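Local coordinates for protein PrgB (Enterococcus faecalis, PDB 6EVU) that promotes cell aggregation, biofilm formation and conjugative transfer by binding and compacting DNA, and is represented here by its adhesin domain, at residues A[210-221]-A[276-287]; A[46-57]-A[79-89]. One frame throughout, in Å; residues are numbered along the deposited sequence.

Both interactions belong to the adhesin domain and touch the larger antiparallel sheet, but at different depths. Interaction 1 has its centre about 9 Å from that of the chain, and 14 of its 24 touching residues are buried; interaction 2 is centred about 21 Å out, with 5 of 18 buried. Their nearest atoms are about 13 Å apart. In interaction 1 two strands of the larger sheet pair directly through regular backbone bonds. Interaction 2 reaches that sheet through strand 42-47, while strands 50-51 and 88-89 belong to the smaller sheet. Its contact is mostly between loops, with two direct hydrogen bonds, apolar side chains and four bound waters.

Interaction 1. Residues A[210-221]-A[276-287]; sequences HAEFVSDFGANN and ANGRISFSFGMT
A211 with T287, F213 with G285 and S215 with S283 form the hydrogen-bonded pairs between antiparallel strands 211-215 and 280-287. Each pair is closed by two backbone bonds, the longest of them from F213 N to G285 O at 3.0 Å. Because strand 280-287 also pairs with strand 169-179, the contact joins 211-215 to the larger sheet of this GbpC-type domain. Pairing is interrupted at D216, whose phi is positive; at this break a water links D216 O to S283 OG, which also bonds to Q136. It resumes with the G218 N to S281 O bond, and after the type II turn G218-N221 the register has moved by one residue.

Two phenylalanine faces receive CH-pi contacts. F213 has CG between its backbone N and carbonyl carbon (chi1 65°), which lays the ring over G285, a residue with no side chain to hold it off; G285 CA is 3.9 Å from the F213 ring centroid, over the face. F282 CB likewise sits over one face of F217, 4.0 Å from the ring centroid. The F217 and F282 rings are nearly parallel, at 20°, but slid so far apart that they barely overlap. At the other end, M286 folds at chi3 (73°) and brings its CE to 3.4 Å from H210 NE2.

At the turn, N221 carries the polar side-chain bonding. N221 ND2 gives one N-H to R279 O and the other to A219 O, each at 2.9 Å and with both acceptors in the amide plane. N221 OD1 takes S281 N at 3.1 Å, from above the carbonyl plane, and also bonds to Y195 OH. One water bridges A219 O and R279 O.

Four bonds therefore grip the N221 amide and fix its orientation: two carbonyl oxygens match its NH2 group, and S281 N and the Y195 hydroxyl its oxygen.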
# COMPACT_ATOMS: atom_id res chain seq x y z
N HIS A 210 -12.80 3.36 -9.68
CA HIS A 210 -12.35 2.77 -8.42
C HIS A 210 -11.29 3.68 -7.80
O HIS A 210 -10.68 4.49 -8.50
CB HIS A 210 -11.79 1.34 -8.61
CG HIS A 210 -10.40 1.27 -9.15
ND1 HIS A 210 -10.12 1.26 -10.50
CD2 HIS A 210 -9.21 1.16 -8.51
CE1 HIS A 210 -8.80 1.18 -10.67
NE2 HIS A 210 -8.23 1.12 -9.48
N ALA A 211 -11.04 3.48 -6.51
CA ALA A 211 -9.97 4.24 -5.86
C ALA A 211 -9.13 3.32 -4.99
O ALA A 211 -9.66 2.40 -4.38
CB ALA A 211 -10.50 5.36 -4.96
N GLU A 212 -7.82 3.58 -4.98
CA GLU A 212 -6.91 3.01 -3.98
C GLU A 212 -7.02 3.84 -2.70
O GLU A 212 -7.16 5.08 -2.75
CB GLU A 212 -5.46 2.97 -4.50
CG GLU A 212 -5.39 2.31 -5.85
CD GLU A 212 -4.02 1.84 -6.25
OE1 GLU A 212 -3.03 2.18 -5.56
OE2 GLU A 212 -3.92 1.17 -7.30
N PHE A 213 -7.03 3.15 -1.55
CA PHE A 213 -7.25 3.77 -0.23
C PHE A 213 -6.33 3.18 0.82
O PHE A 213 -5.70 2.13 0.61
CB PHE A 213 -8.72 3.59 0.25
CG PHE A 213 -9.11 2.13 0.52
CD1 PHE A 213 -8.90 1.55 1.76
CD2 PHE A 213 -9.72 1.39 -0.49
CE1 PHE A 213 -9.27 0.25 2.01
CE2 PHE A 213 -10.12 0.07 -0.25
CZ PHE A 213 -9.89 -0.51 0.99
N VAL A 214 -6.27 3.87 1.97
CA VAL A 214 -5.81 3.31 3.22
C VAL A 214 -6.91 3.48 4.26
O VAL A 214 -7.79 4.32 4.13
CB VAL A 214 -4.51 3.99 3.69
CG1 VAL A 214 -3.40 3.62 2.72
CG2 VAL A 214 -4.67 5.58 3.79
N SER A 215 -6.88 2.63 5.30
CA SER A 215 -7.94 2.64 6.31
C SER A 215 -7.46 1.87 7.53
O SER A 215 -6.37 1.28 7.52
CB SER A 215 -9.23 2.01 5.76
OG SER A 215 -8.97 0.63 5.53
N ASP A 216 -8.32 1.82 8.56
CA ASP A 216 -8.13 0.95 9.72
C ASP A 216 -6.73 1.11 10.32
O ASP A 216 -6.01 0.15 10.58
CB ASP A 216 -8.43 -0.49 9.37
CG ASP A 216 -9.79 -0.65 8.76
OD1 ASP A 216 -10.77 -0.36 9.47
OD2 ASP A 216 -9.87 -0.99 7.55
N PHE A 217 -6.39 2.37 10.58
CA PHE A 217 -5.10 2.61 11.21
C PHE A 217 -5.11 1.95 12.58
O PHE A 217 -6.09 2.04 13.31
CB PHE A 217 -4.83 4.12 11.25
CG PHE A 217 -4.35 4.63 9.91
CD1 PHE A 217 -5.25 4.87 8.88
CD2 PHE A 217 -2.99 4.66 9.63
CE1 PHE A 217 -4.79 5.22 7.59
CE2 PHE A 217 -2.49 5.05 8.35
CZ PHE A 217 -3.40 5.34 7.34
N GLY A 218 -4.07 1.16 12.86
CA GLY A 218 -4.05 0.37 14.07
C GLY A 218 -3.83 1.22 15.31
O GLY A 218 -3.76 2.46 15.28
N ALA A 219 -3.76 0.52 16.44
CA ALA A 219 -3.55 1.21 17.72
C ALA A 219 -2.32 2.11 17.59
O ALA A 219 -1.38 1.74 16.92
CB ALA A 219 -3.34 0.19 18.84
N ASN A 220 -2.37 3.31 18.20
CA ASN A 220 -1.22 4.22 18.17
C ASN A 220 -0.83 4.70 16.77
O ASN A 220 0.23 5.35 16.63
CB ASN A 220 0.01 3.59 18.83
CG ASN A 220 -0.33 2.82 20.10
OD1 ASN A 220 -0.94 3.36 21.01
ND2 ASN A 220 0.01 1.54 20.13
N ASN A 221 -1.64 4.44 15.74
CA ASN A 221 -1.40 4.97 14.39
C ASN A 221 -2.48 5.98 14.00
O ASN A 221 -3.63 5.86 14.40
CB ASN A 221 -1.38 3.88 13.30
CG ASN A 221 -0.14 2.96 13.35
OD1 ASN A 221 0.67 2.95 12.41
ND2 ASN A 221 0.01 2.19 14.42
N ALA A 276 2.85 7.11 13.77
CA ALA A 276 2.71 6.00 14.71
C ALA A 276 3.49 6.29 15.99
O ALA A 276 4.72 6.40 15.96
CB ALA A 276 3.17 4.67 14.10
N ASN A 277 2.79 6.39 17.13
CA ASN A 277 3.45 6.40 18.43
C ASN A 277 3.63 4.99 18.97
O ASN A 277 3.49 4.74 20.16
CB ASN A 277 2.66 7.27 19.43
CG ASN A 277 2.50 8.71 18.97
OD1 ASN A 277 3.46 9.49 19.00
ND2 ASN A 277 1.29 9.08 18.54
N GLY A 278 3.88 4.03 18.09
CA GLY A 278 3.95 2.62 18.45
C GLY A 278 4.27 1.86 17.17
O GLY A 278 4.68 2.46 16.18
N ARG A 279 4.09 0.53 17.20
CA ARG A 279 4.26 -0.31 16.02
C ARG A 279 3.36 0.16 14.87
O ARG A 279 2.16 0.42 15.07
CB ARG A 279 3.94 -1.77 16.40
CG ARG A 279 4.35 -2.80 15.29
CD ARG A 279 4.11 -4.25 15.76
NE ARG A 279 4.95 -4.62 16.91
CZ ARG A 279 4.53 -5.22 18.00
NH1 ARG A 279 3.23 -5.52 18.19
NH2 ARG A 279 5.42 -5.51 18.94
N ILE A 280 3.95 0.27 13.69
CA ILE A 280 3.21 0.64 12.48
C ILE A 280 2.21 -0.45 12.11
O ILE A 280 2.57 -1.62 11.96
CB ILE A 280 4.18 0.85 11.31
CG1 ILE A 280 5.01 2.12 11.58
CG2 ILE A 280 3.41 0.95 9.97
CD1 ILE A 280 6.05 2.36 10.48
N SER A 281 0.98 -0.05 11.84
CA SER A 281 -0.02 -1.04 11.40
C SER A 281 -1.20 -0.30 10.79
O SER A 281 -1.67 0.67 11.38
CB SER A 281 -0.49 -1.87 12.57
OG SER A 281 -1.36 -2.92 12.11
N PHE A 282 -1.63 -0.71 9.61
CA PHE A 282 -2.71 0.00 8.92
C PHE A 282 -3.18 -0.91 7.80
O PHE A 282 -2.57 -1.97 7.55
CB PHE A 282 -2.24 1.36 8.37
CG PHE A 282 -1.14 1.22 7.34
CD1 PHE A 282 0.18 1.05 7.73
CD2 PHE A 282 -1.47 1.21 5.97
CE1 PHE A 282 1.18 0.85 6.79
CE2 PHE A 282 -0.48 1.03 5.00
CZ PHE A 282 0.85 0.84 5.41
N SER A 283 -4.28 -0.53 7.12
CA SER A 283 -4.70 -1.32 5.95
C SER A 283 -4.66 -0.52 4.66
O SER A 283 -4.80 0.72 4.65
CB SER A 283 -6.11 -1.91 6.15
OG SER A 283 -6.05 -2.78 7.24
N PHE A 284 -4.48 -1.22 3.53
CA PHE A 284 -4.52 -0.54 2.24
C PHE A 284 -5.38 -1.37 1.29
O PHE A 284 -5.52 -2.57 1.46
CB PHE A 284 -3.10 -0.27 1.65
CG PHE A 284 -2.28 -1.54 1.43
CD1 PHE A 284 -2.34 -2.21 0.23
CD2 PHE A 284 -1.47 -2.03 2.44
CE1 PHE A 284 -1.58 -3.38 0.02
CE2 PHE A 284 -0.68 -3.21 2.23
CZ PHE A 284 -0.78 -3.87 1.01
N GLY A 285 -5.90 -0.76 0.24
CA GLY A 285 -6.75 -1.55 -0.63
C GLY A 285 -7.29 -0.78 -1.80
O GLY A 285 -6.72 0.24 -2.23
N MET A 286 -8.30 -1.38 -2.41
CA MET A 286 -8.97 -0.80 -3.56
C MET A 286 -10.48 -0.93 -3.36
O MET A 286 -10.96 -2.00 -2.99
CB MET A 286 -8.56 -1.50 -4.86
CG MET A 286 -7.05 -1.74 -4.95
SD MET A 286 -6.65 -2.75 -6.44
CE MET A 286 -6.89 -1.51 -7.75
N THR A 287 -11.22 0.16 -3.66
CA THR A 287 -12.67 0.15 -3.51
C THR A 287 -13.36 0.63 -4.79
O THR A 287 -12.94 1.60 -5.43
CB THR A 287 -13.12 0.99 -2.32
OG1 THR A 287 -14.52 0.76 -2.14
CG2 THR A 287 -12.86 2.51 -2.56
O HOH W 1 -5.53 -2.44 9.88
O HOH W 2 0.98 0.10 17.58

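Interaction 2. Residues A[46-57]-A[79-89]; sequences IKGGKFIKATDF and KATGNFQNSFV
F51 packs against the loop 82-87, which is shaped by an Asx motif, N83 OD1 accepting from N86 N; a separate return bond runs from N83 N to N86 OD1. From its root outward, the F51 side chain follows this loop. F51 CB rests 3.5 Å from G82 C. With CG beside the backbone N (chi1 -67°), the ring slides under the next peptide, and F51 CG lies 3.6 Å from N83 C. On one flank F51 CD1 stays against N83; on the other, F51 CD2 comes within 3.5 Å of S87 OG. F84 N stands above the centre of the ring, while G49 O lies over the opposite face, toward the rim. Farther out, F51 CE2 meets F84 CD1 at 3.8 Å, in the plane of the F84 ring, and F51 CZ touches F84 CB. The two ring planes are inclined at 62°, an oblique pairing. I46 CD1 reaches the same F84 ring at its edge, and Y100 of strand 99-104 stacks on it.

The backbone adds two direct bonds. G82 N donates to F51 O at 2.8 Å. Just after the N-cap residue K53, A54 N points at N86 O across 2.9 Å, nearly straight at 171°.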
# COMPACT_ATOMS: atom_id res chain seq x y z
N ILE A 46 9.70 -16.29 4.02
CA ILE A 46 8.28 -15.98 3.97
C ILE A 46 7.55 -17.11 4.64
O ILE A 46 7.66 -18.26 4.19
CB ILE A 46 7.77 -15.82 2.53
CG1 ILE A 46 8.60 -14.75 1.79
CG2 ILE A 46 6.27 -15.50 2.50
CD1 ILE A 46 8.24 -14.57 0.30
N LYS A 47 6.77 -16.79 5.67
CA LYS A 47 6.15 -17.84 6.49
C LYS A 47 4.67 -17.57 6.62
O LYS A 47 4.22 -16.41 6.70
CB LYS A 47 6.77 -17.94 7.91
CG LYS A 47 8.19 -18.43 7.91
CD LYS A 47 8.23 -19.94 7.91
CE LYS A 47 9.66 -20.45 7.98
NZ LYS A 47 10.42 -20.18 6.72
N GLY A 48 3.85 -18.66 6.63
CA GLY A 48 2.43 -18.51 6.85
C GLY A 48 1.57 -18.56 5.62
O GLY A 48 0.34 -18.60 5.76
N GLY A 49 2.14 -18.51 4.42
CA GLY A 49 1.32 -18.49 3.21
C GLY A 49 1.70 -19.58 2.24
O GLY A 49 2.86 -20.01 2.16
N LYS A 50 0.70 -20.05 1.49
CA LYS A 50 1.00 -20.98 0.40
C LYS A 50 1.71 -20.22 -0.72
O LYS A 50 1.43 -19.04 -0.95
CB LYS A 50 -0.28 -21.61 -0.16
CG LYS A 50 -1.05 -22.52 0.76
CD LYS A 50 -2.29 -23.09 -0.01
CE LYS A 50 -2.94 -24.25 0.71
NZ LYS A 50 -3.64 -23.80 1.94
N PHE A 51 2.69 -20.88 -1.36
CA PHE A 51 3.44 -20.25 -2.45
C PHE A 51 2.77 -20.53 -3.79
O PHE A 51 2.20 -21.61 -3.99
CB PHE A 51 4.89 -20.74 -2.51
CG PHE A 51 5.70 -20.33 -1.33
CD1 PHE A 51 5.88 -21.22 -0.27
CD2 PHE A 51 6.23 -19.04 -1.23
CE1 PHE A 51 6.60 -20.84 0.84
CE2 PHE A 51 6.97 -18.65 -0.10
CZ PHE A 51 7.15 -19.54 0.93
N ILE A 52 2.80 -19.54 -4.68
CA ILE A 52 2.34 -19.69 -6.07
C ILE A 52 3.55 -19.91 -6.95
O ILE A 52 4.48 -19.09 -6.97
CB ILE A 52 1.55 -18.47 -6.53
CG1 ILE A 52 0.35 -18.28 -5.59
CG2 ILE A 52 1.13 -18.63 -8.01
CD1 ILE A 52 -0.34 -16.86 -5.74
N LYS A 53 3.57 -21.03 -7.65
CA LYS A 53 4.63 -21.24 -8.64
C LYS A 53 4.65 -20.12 -9.67
O LYS A 53 3.60 -19.75 -10.22
CB LYS A 53 4.44 -22.58 -9.38
CG LYS A 53 4.24 -23.79 -8.54
CD LYS A 53 3.88 -24.95 -9.47
CE LYS A 53 4.88 -26.04 -9.36
NZ LYS A 53 4.29 -27.28 -9.94
N ALA A 54 5.86 -19.60 -9.95
CA ALA A 54 6.05 -18.60 -10.98
C ALA A 54 5.42 -19.03 -12.30
O ALA A 54 4.82 -18.21 -13.00
CB ALA A 54 7.55 -18.31 -11.17
N THR A 55 5.54 -20.33 -12.64
CA THR A 55 4.97 -20.77 -13.92
C THR A 55 3.44 -20.70 -13.93
O THR A 55 2.85 -20.54 -15.00
CB THR A 55 5.46 -22.18 -14.27
OG1 THR A 55 5.12 -23.11 -13.24
CG2 THR A 55 6.96 -22.14 -14.36
N ASP A 56 2.79 -20.79 -12.76
CA ASP A 56 1.35 -20.55 -12.68
C ASP A 56 1.07 -19.06 -12.63
O ASP A 56 0.16 -18.55 -13.30
CB ASP A 56 0.75 -21.23 -11.45
CG ASP A 56 0.79 -22.75 -11.56
OD1 ASP A 56 0.63 -23.31 -12.69
OD2 ASP A 56 1.00 -23.42 -10.51
N PHE A 57 1.88 -18.33 -11.87
CA PHE A 57 1.64 -16.91 -11.76
C PHE A 57 1.81 -16.19 -13.10
O PHE A 57 1.11 -15.21 -13.38
CB PHE A 57 2.59 -16.31 -10.72
CG PHE A 57 2.48 -14.83 -10.63
CD1 PHE A 57 1.39 -14.23 -9.98
CD2 PHE A 57 3.41 -14.01 -11.27
CE1 PHE A 57 1.26 -12.84 -9.96
CE2 PHE A 57 3.28 -12.61 -11.23
CZ PHE A 57 2.18 -12.05 -10.60
N LYS A 79 -4.71 -22.88 -6.64
CA LYS A 79 -3.60 -22.96 -7.58
C LYS A 79 -2.31 -22.46 -6.92
O LYS A 79 -1.52 -21.72 -7.52
CB LYS A 79 -3.89 -22.15 -8.85
CG LYS A 79 -5.01 -22.75 -9.80
CD LYS A 79 -6.04 -21.69 -10.20
CE LYS A 79 -7.26 -21.78 -9.25
NZ LYS A 79 -8.45 -20.86 -9.40
N ALA A 80 -2.13 -22.77 -5.63
CA ALA A 80 -0.96 -22.30 -4.89
C ALA A 80 -0.24 -23.52 -4.35
O ALA A 80 -0.29 -23.82 -3.15
CB ALA A 80 -1.37 -21.35 -3.76
N THR A 81 0.49 -24.17 -5.22
CA THR A 81 1.21 -25.39 -4.89
C THR A 81 2.73 -25.25 -5.05
O THR A 81 3.44 -26.25 -5.27
CB THR A 81 0.69 -26.53 -5.75
OG1 THR A 81 0.91 -26.18 -7.12
CG2 THR A 81 -0.80 -26.68 -5.54
N GLY A 82 3.25 -24.03 -4.96
CA GLY A 82 4.66 -23.80 -5.09
C GLY A 82 5.42 -23.95 -3.78
O GLY A 82 4.88 -24.34 -2.74
N ASN A 83 6.69 -23.61 -3.84
CA ASN A 83 7.53 -23.50 -2.66
C ASN A 83 8.35 -22.23 -2.82
O ASN A 83 8.19 -21.49 -3.79
CB ASN A 83 8.38 -24.77 -2.47
CG ASN A 83 9.28 -25.05 -3.64
OD1 ASN A 83 9.81 -24.14 -4.29
ND2 ASN A 83 9.50 -26.35 -3.90
N PHE A 84 9.19 -21.94 -1.83
CA PHE A 84 9.91 -20.67 -1.83
C PHE A 84 10.83 -20.56 -3.05
O PHE A 84 10.89 -19.52 -3.71
CB PHE A 84 10.70 -20.55 -0.52
CG PHE A 84 11.39 -19.22 -0.31
CD1 PHE A 84 10.70 -18.02 -0.22
CD2 PHE A 84 12.76 -19.19 -0.16
CE1 PHE A 84 11.41 -16.82 0.01
CE2 PHE A 84 13.45 -18.00 0.06
CZ PHE A 84 12.78 -16.81 0.16
N GLN A 85 11.49 -21.66 -3.39
CA GLN A 85 12.34 -21.71 -4.59
C GLN A 85 11.57 -21.35 -5.87
O GLN A 85 12.00 -20.47 -6.63
CB GLN A 85 12.99 -23.10 -4.73
CG GLN A 85 14.21 -23.13 -5.66
CD GLN A 85 13.85 -23.06 -7.15
OE1 GLN A 85 12.86 -23.66 -7.61
NE2 GLN A 85 14.68 -22.34 -7.92
N ASN A 86 10.50 -22.08 -6.20
CA ASN A 86 9.91 -21.95 -7.52
C ASN A 86 8.86 -20.84 -7.60
O ASN A 86 8.28 -20.61 -8.68
CB ASN A 86 9.32 -23.30 -8.00
CG ASN A 86 8.19 -23.84 -7.10
OD1 ASN A 86 7.43 -23.07 -6.48
ND2 ASN A 86 8.04 -25.18 -7.09
N SER A 87 8.63 -20.13 -6.49
CA SER A 87 7.73 -18.97 -6.47
C SER A 87 8.44 -17.66 -6.83
O SER A 87 7.79 -16.63 -6.94
CB SER A 87 7.06 -18.83 -5.10
OG SER A 87 7.99 -18.39 -4.13
N PHE A 88 9.74 -17.70 -7.13
CA PHE A 88 10.53 -16.52 -7.47
C PHE A 88 10.15 -16.00 -8.86
O PHE A 88 10.16 -16.75 -9.85
CB PHE A 88 12.03 -16.87 -7.39
CG PHE A 88 12.94 -15.76 -7.81
CD1 PHE A 88 13.21 -14.71 -6.93
CD2 PHE A 88 13.50 -15.73 -9.09
CE1 PHE A 88 14.03 -13.65 -7.32
CE2 PHE A 88 14.28 -14.68 -9.47
CZ PHE A 88 14.54 -13.64 -8.59
N VAL A 89 9.87 -14.70 -8.95
CA VAL A 89 9.42 -14.09 -10.20
C VAL A 89 10.33 -12.92 -10.54
O VAL A 89 10.84 -12.23 -9.64
CB VAL A 89 7.93 -13.64 -10.12
CG1 VAL A 89 7.00 -14.86 -10.05
CG2 VAL A 89 7.69 -12.81 -8.93
O HOH W 3 3.00 -23.65 -1.12
O HOH W 4 1.05 -22.63 -7.73
O HOH W 5 2.43 -28.24 -8.55
O HOH W 6 7.81 -21.93 -11.27